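Long-range contacts in phosphoribosyl-AMP cyclohydrolase (PDB 7BGM), which probably catalyses two successive steps of histidine biosynthesis, splitting diphosphate from phosphoribosyl-ATP and then opening the adenine ring of the phosphoribosyl-AMP so formed: residues L32-A37 with T103-P108; V20-N25 with R83-Y88. All coordinates share one frame; numbering follows the deposited sequence.

Contact 1. Residues L32-A37 with T103-P108; sequences LMQGFA and TCYYTP. With ZN (zinc ion), chain C.
M33 and C104 meet beside the zinc site of the cyclohydrolase domain, where a classic beta bulge at L32 and M33, both facing A23 of the adjoining strand, abuts the turn that carries a metal-binding cysteine. CB of M33 lies 3.8 Å from SG of C104, and that sulfur binds the zinc ion at 2.3 Å. C97 of the same chain and C81 of the second subunit supply the other two sulfurs, so the metal straddles the dimer interface. With SG anti to the carbonyl carbon (chi1 -67°), the sulfur is directed to the metal. One backbone bond joins the segments: C104 N donates to L32 O over 2.9 Å, nearly straight at 164°, with the donor tilted from the carbonyl plane. Next to it, the side chains of L32 and T103 cross at about a right angle, methyl against methyl, CD2 of L32 being 4.1 Å from CG2 of T103. The hydroxyl of T103 looks to its own segment instead, accepting from Y105 N at 3.1 Å (OG1 to N) in an ST turn. A valine in place of T103 would probably leave Y105 N without this acceptor and let the turn before the tyrosine shift. The ring of Y105 presents its edge to the bulged strand: CA of M33 sits near the ring plane, 4.0 Å from CE2. Beyond the ring, the phenol oxygen and OE1 of Q34 both hydrogen-bond S85 OG of the second subunit, which ties this edge to the partner chain. Q34 folds back at chi2 (-97°), and its NE2 gives a 2.9 Å bond to G35 O. Where the two side chains approach each other, Y105 OH stands 3.2 Å from CB of Q34.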
loop_
_atom_site.group_PDB
_atom_site.type_symbol
_atom_site.label_atom_id
_atom_site.label_comp_id
_atom_site.label_asym_id
_atom_site.label_seq_id
_atom_site.Cartn_x
_atom_site.Cartn_y
_atom_site.Cartn_z
ATOM N N LEU A 32 8.542 0.653 -2.852
ATOM C CA LEU A 32 9.465 0.141 -3.853
ATOM C C LEU A 32 10.903 0.218 -3.370
ATOM O O LEU A 32 11.687 -0.732 -3.573
ATOM C CB LEU A 32 9.319 0.952 -5.146
ATOM C CG LEU A 32 7.883 0.981 -5.722
ATOM C CD1 LEU A 32 7.754 1.919 -6.939
ATOM C CD2 LEU A 32 7.431 -0.442 -6.073
ATOM N N MET A 33 11.281 1.377 -2.822
ATOM C CA MET A 33 12.678 1.615 -2.409
ATOM C C MET A 33 12.681 2.898 -1.591
ATOM O O MET A 33 11.743 3.704 -1.661
ATOM C CB MET A 33 13.653 1.759 -3.612
ATOM C CG MET A 33 13.298 2.958 -4.488
ATOM S SD MET A 33 14.497 3.286 -5.800
ATOM C CE MET A 33 15.876 3.953 -4.862
ATOM N N GLN A 34 13.774 3.111 -0.856
ATOM C CA GLN A 34 13.931 4.349 -0.124
ATOM C C GLN A 34 15.373 4.798 -0.284
ATOM O O GLN A 34 16.295 3.968 -0.219
ATOM C CB GLN A 34 13.564 4.179 1.363
ATOM C CG GLN A 34 13.888 5.422 2.244
ATOM C CD GLN A 34 15.247 5.291 2.965
ATOM O OE1 GLN A 34 15.472 4.350 3.730
ATOM N NE2 GLN A 34 16.141 6.245 2.726
ATOM N N GLY A 35 15.537 6.095 -0.606
ATOM C CA GLY A 35 16.840 6.705 -0.660
ATOM C C GLY A 35 16.845 8.096 -0.080
ATOM O O GLY A 35 16.072 8.393 0.834
ATOM N N PHE A 36 17.713 8.957 -0.597
ATOM C CA PHE A 36 17.831 10.331 -0.138
ATOM C C PHE A 36 17.736 11.240 -1.358
ATOM O O PHE A 36 17.982 10.818 -2.499
ATOM C CB PHE A 36 19.159 10.546 0.672
ATOM C CG PHE A 36 19.137 9.845 1.978
ATOM C CD1 PHE A 36 19.473 8.491 2.066
ATOM C CD2 PHE A 36 18.716 10.510 3.124
ATOM C CE1 PHE A 36 19.386 7.810 3.273
ATOM C CE2 PHE A 36 18.649 9.846 4.344
ATOM C CZ PHE A 36 18.965 8.492 4.416
ATOM N N ALA A 37 17.326 12.481 -1.134
ATOM C CA ALA A 37 17.217 13.434 -2.214
ATOM C C ALA A 37 17.750 14.774 -1.730
ATOM O O ALA A 37 17.519 15.143 -0.575
ATOM C CB ALA A 37 15.762 13.559 -2.680
ATOM N N THR A 103 10.496 -5.237 -5.286
ATOM C CA THR A 103 10.827 -4.120 -4.415
ATOM C C THR A 103 12.104 -4.460 -3.693
ATOM O O THR A 103 12.563 -5.624 -3.678
ATOM C CB THR A 103 9.764 -3.816 -3.341
ATOM O OG1 THR A 103 9.852 -4.839 -2.323
ATOM C CG2 THR A 103 8.344 -3.789 -3.979
ATOM N N CYS A 104 12.644 -3.447 -3.044
ATOM C CA CYS A 104 13.866 -3.676 -2.284
ATOM C C CYS A 104 13.622 -4.355 -0.924
ATOM O O CYS A 104 14.594 -4.668 -0.223
ATOM C CB CYS A 104 14.621 -2.361 -2.077
ATOM S SG CYS A 104 15.298 -1.615 -3.567
ATOM N N TYR A 105 12.389 -4.635 -0.544
ATOM C CA TYR A 105 12.049 -5.092 0.811
ATOM C C TYR A 105 11.535 -6.513 0.759
ATOM O O TYR A 105 10.362 -6.756 0.476
ATOM C CB TYR A 105 11.017 -4.161 1.487
ATOM C CG TYR A 105 11.526 -2.744 1.690
ATOM C CD1 TYR A 105 12.173 -2.382 2.892
ATOM C CD2 TYR A 105 11.422 -1.778 0.673
ATOM C CE1 TYR A 105 12.626 -1.080 3.092
ATOM C CE2 TYR A 105 11.892 -0.485 0.854
ATOM C CZ TYR A 105 12.479 -0.134 2.073
ATOM O OH TYR A 105 12.933 1.164 2.222
ATOM N N TYR A 106 12.454 -7.462 0.983
ATOM C CA TYR A 106 12.173 -8.890 0.930
ATOM C C TYR A 106 12.913 -9.655 2.033
ATOM O O TYR A 106 13.050 -10.890 1.944
ATOM C CB TYR A 106 12.562 -9.428 -0.457
ATOM C CG TYR A 106 13.939 -9.034 -0.862
ATOM C CD1 TYR A 106 15.041 -9.750 -0.381
ATOM C CD2 TYR A 106 14.156 -7.989 -1.762
ATOM C CE1 TYR A 106 16.315 -9.414 -0.750
ATOM C CE2 TYR A 106 15.448 -7.626 -2.141
ATOM C CZ TYR A 106 16.528 -8.353 -1.630
ATOM O OH TYR A 106 17.831 -8.039 -1.959
ATOM N N THR A 107 13.420 -8.964 3.060
ATOM C CA THR A 107 14.201 -9.609 4.112
ATOM C C THR A 107 13.408 -9.538 5.415
ATOM O O THR A 107 13.449 -8.522 6.130
ATOM C CB THR A 107 15.560 -8.918 4.228
ATOM O OG1 THR A 107 16.252 -9.025 2.945
ATOM C CG2 THR A 107 16.432 -9.553 5.341
ATOM N N PRO A 108 12.624 -10.567 5.745
ATOM C CA PRO A 108 11.767 -10.494 6.944
ATOM C C PRO A 108 12.577 -10.859 8.172
ATOM O O PRO A 108 13.251 -11.884 8.195
ATOM C CB PRO A 108 10.662 -11.518 6.663
ATOM C CG PRO A 108 11.340 -12.552 5.749
ATOM C CD PRO A 108 12.473 -11.842 5.019
HETATM ZN ZN ZN C . 17.194 -2.913 -3.808
#

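Contact 2. Residues V20-N25 with R83-Y88; sequences VAIAQN and RDSIIY. With ZN (zinc ion), chain D.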
loop_
_atom_site.group_PDB
_atom_site.type_symbol
_atom_site.label_atom_id
_atom_site.label_comp_id
_atom_site.label_asym_id
_atom_site.label_seq_id
_atom_site.Cartn_x
_atom_site.Cartn_y
_atom_site.Cartn_z
ATOM N N VAL A 20 14.797 12.354 3.251
ATOM C CA VAL A 20 14.497 10.954 2.921
ATOM C C VAL A 20 13.475 10.951 1.794
ATOM O O VAL A 20 12.511 11.720 1.836
ATOM C CB VAL A 20 13.943 10.212 4.150
ATOM C CG1 VAL A 20 13.330 8.851 3.762
ATOM C CG2 VAL A 20 15.033 10.029 5.196
ATOM N N ALA A 21 13.701 10.126 0.774
ATOM C CA ALA A 21 12.732 9.973 -0.311
ATOM C C ALA A 21 12.320 8.518 -0.445
ATOM O O ALA A 21 13.163 7.633 -0.650
ATOM C CB ALA A 21 13.278 10.477 -1.660
ATOM N N ILE A 22 11.006 8.293 -0.434
ATOM C CA ILE A 22 10.439 6.951 -0.452
ATOM C C ILE A 22 9.634 6.802 -1.719
ATOM O O ILE A 22 8.750 7.629 -1.987
ATOM C CB ILE A 22 9.554 6.691 0.765
ATOM C CG1 ILE A 22 10.310 6.976 2.042
ATOM C CG2 ILE A 22 8.970 5.272 0.703
ATOM C CD1 ILE A 22 9.399 7.054 3.237
ATOM N N ALA A 23 9.969 5.790 -2.539
ATOM C CA ALA A 23 9.155 5.516 -3.719
ATOM C C ALA A 23 8.090 4.483 -3.390
ATOM O O ALA A 23 8.400 3.405 -2.840
ATOM C CB ALA A 23 10.017 5.042 -4.890
ATOM N N GLN A 24 6.847 4.776 -3.803
ATOM C CA GLN A 24 5.701 3.947 -3.439
ATOM C C GLN A 24 4.848 3.717 -4.680
ATOM O O GLN A 24 4.597 4.656 -5.449
ATOM C CB GLN A 24 4.858 4.610 -2.315
ATOM C CG GLN A 24 3.627 3.757 -1.943
ATOM C CD GLN A 24 2.862 4.342 -0.786
ATOM O OE1 GLN A 24 2.736 5.576 -0.674
ATOM N NE2 GLN A 24 2.308 3.458 0.081
ATOM N N ASN A 25 4.410 2.472 -4.879
ATOM C CA ASN A 25 3.574 2.104 -6.030
ATOM C C ASN A 25 2.213 2.804 -5.919
ATOM O O ASN A 25 1.483 2.604 -4.941
ATOM C CB ASN A 25 3.426 0.580 -6.068
ATOM C CG ASN A 25 2.684 0.083 -7.317
ATOM O OD1 ASN A 25 1.594 0.544 -7.638
ATOM N ND2 ASN A 25 3.306 -0.851 -8.047
ATOM N N ARG A 83 8.150 18.033 7.051
ATOM C CA ARG A 83 8.760 18.383 5.756
ATOM C C ARG A 83 10.191 17.859 5.608
ATOM O O ARG A 83 10.983 18.432 4.861
ATOM C CB ARG A 83 8.705 19.903 5.528
ATOM C CG ARG A 83 7.338 20.500 5.845
ATOM C CD ARG A 83 7.268 21.974 5.568
ATOM N NE ARG A 83 7.133 22.352 4.165
ATOM C CZ ARG A 83 5.970 22.416 3.512
ATOM N NH1 ARG A 83 4.824 22.079 4.099
ATOM N NH2 ARG A 83 5.945 22.825 2.267
ATOM N N ASP A 84 10.551 16.774 6.282
ATOM C CA ASP A 84 11.870 16.164 6.062
ATOM C C ASP A 84 11.812 14.790 5.395
ATOM O O ASP A 84 12.835 14.101 5.320
ATOM C CB ASP A 84 12.654 16.055 7.383
ATOM C CG ASP A 84 11.925 15.224 8.438
ATOM O OD1 ASP A 84 10.885 14.565 8.107
ATOM O OD2 ASP A 84 12.377 15.249 9.596
ATOM N N SER A 85 10.639 14.376 4.915
ATOM C CA SER A 85 10.403 13.069 4.325
ATOM C C SER A 85 9.487 13.252 3.121
ATOM O O SER A 85 8.527 14.025 3.183
ATOM C CB SER A 85 9.763 12.145 5.360
ATOM O OG SER A 85 9.621 10.852 4.822
ATOM N N ILE A 86 9.822 12.604 2.011
ATOM C CA ILE A 86 9.148 12.780 0.732
ATOM C C ILE A 86 8.678 11.431 0.249
ATOM O O ILE A 86 9.460 10.476 0.275
ATOM C CB ILE A 86 10.109 13.393 -0.300
ATOM C CG1 ILE A 86 10.620 14.732 0.260
ATOM C CG2 ILE A 86 9.425 13.519 -1.647
ATOM C CD1 ILE A 86 11.704 15.399 -0.591
ATOM N N ILE A 87 7.421 11.350 -0.235
ATOM C CA ILE A 87 6.973 10.197 -1.009
ATOM C C ILE A 87 6.950 10.574 -2.471
ATOM O O ILE A 87 6.322 11.577 -2.874
ATOM C CB ILE A 87 5.586 9.679 -0.582
ATOM C CG1 ILE A 87 5.582 9.250 0.897
ATOM C CG2 ILE A 87 5.209 8.474 -1.509
ATOM C CD1 ILE A 87 4.202 8.807 1.411
ATOM N N TYR A 88 7.625 9.746 -3.289
ATOM C CA TYR A 88 7.456 9.739 -4.736
ATOM C C TYR A 88 6.412 8.679 -5.056
ATOM O O TYR A 88 6.701 7.473 -4.989
ATOM C CB TYR A 88 8.766 9.381 -5.439
ATOM C CG TYR A 88 9.916 10.311 -5.294
ATOM C CD1 TYR A 88 9.750 11.681 -5.017
ATOM C CD2 TYR A 88 11.206 9.834 -5.525
ATOM C CE1 TYR A 88 10.859 12.521 -4.946
ATOM C CE2 TYR A 88 12.313 10.660 -5.454
ATOM C CZ TYR A 88 12.143 12.004 -5.181
ATOM O OH TYR A 88 13.279 12.799 -5.145
HETATM ZN ZN ZN D . 9.379 13.932 9.111
HETATM O O HOH W 1 9.715 13.589 11.071
HETATM O O HOH W 2 10.291 12.022 8.893
#
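Strands 20-25 and 85-88 run parallel, their axes 4.5 Å apart at closest approach and crossing at -25°, with R83 and D84 in the loop before the second. V20 pairs with S85, A21 with I86, I22 with I87 and A23 with Y88. The bonds alternate in the usual parallel fashion: I86 N donates to V20 O, I22 N to I86 O, Y88 N to I22 O at 2.7 Å, and Q24 N to Y88 O. A weak bond from V20 N to D84 O, 3.3 Å long, extends the pairing to the loop. CA-H...O contacts fill in between, such as I87 CA to I22 O at 3.3 Å. One face of the sheet carries A21, A23, I86 and Y88. There CB of A21 makes a CH-pi contact over the face of the Y88 ring, 4.3 Å from its centroid, while Y88 OH is bonded to T52 O. Helix 39-48 packs on I86 and Y88 through V42. The other face holds V20, I22, S85 and I87. Here CD1 of I22 comes within 4.1 Å of OG of S85, whose hydroxyl reaches the second subunit at Q34. With CG anti to the backbone N (chi1 179°), the extended chain of Q24 crosses I87 at a slant, its OE1 3.9 Å from CG2 of I87; its NE2 is held by G29 O. Just ahead of the strand, D84 turns its carboxylate to a second kind of metal site. OD1 binds the zinc ion at 1.9 Å, and D80 and D82 complete the protein ligands, two waters being bound as well. Such a cluster of aspartates beside the mixed sheet is a zinc site of this domain, consistent with the aspartate metal site of phosphoribosyl-AMP cyclohydrolases.

The centres of contacts 1 and 2 lie about 11 Å apart, and both reach one mixed sheet through the neighbouring antiparallel strands 19-25 and 31-37. Their segments alternate along the chain, 20-25, 32-37, 83-88, 103-108, so that a segment of one contact always falls between the two segments of the other. The link is direct: L32 N reaches A23 O and G35 N reaches A21 O, both at 2.8 Å and probably hydrogen-bonded, while Y88 packs on A37. Strand 19-25 thus lies between 31-37 and 85-92. Each contact holds a zinc ligand, C104 in one and D84 in the other, and each touches the second subunit.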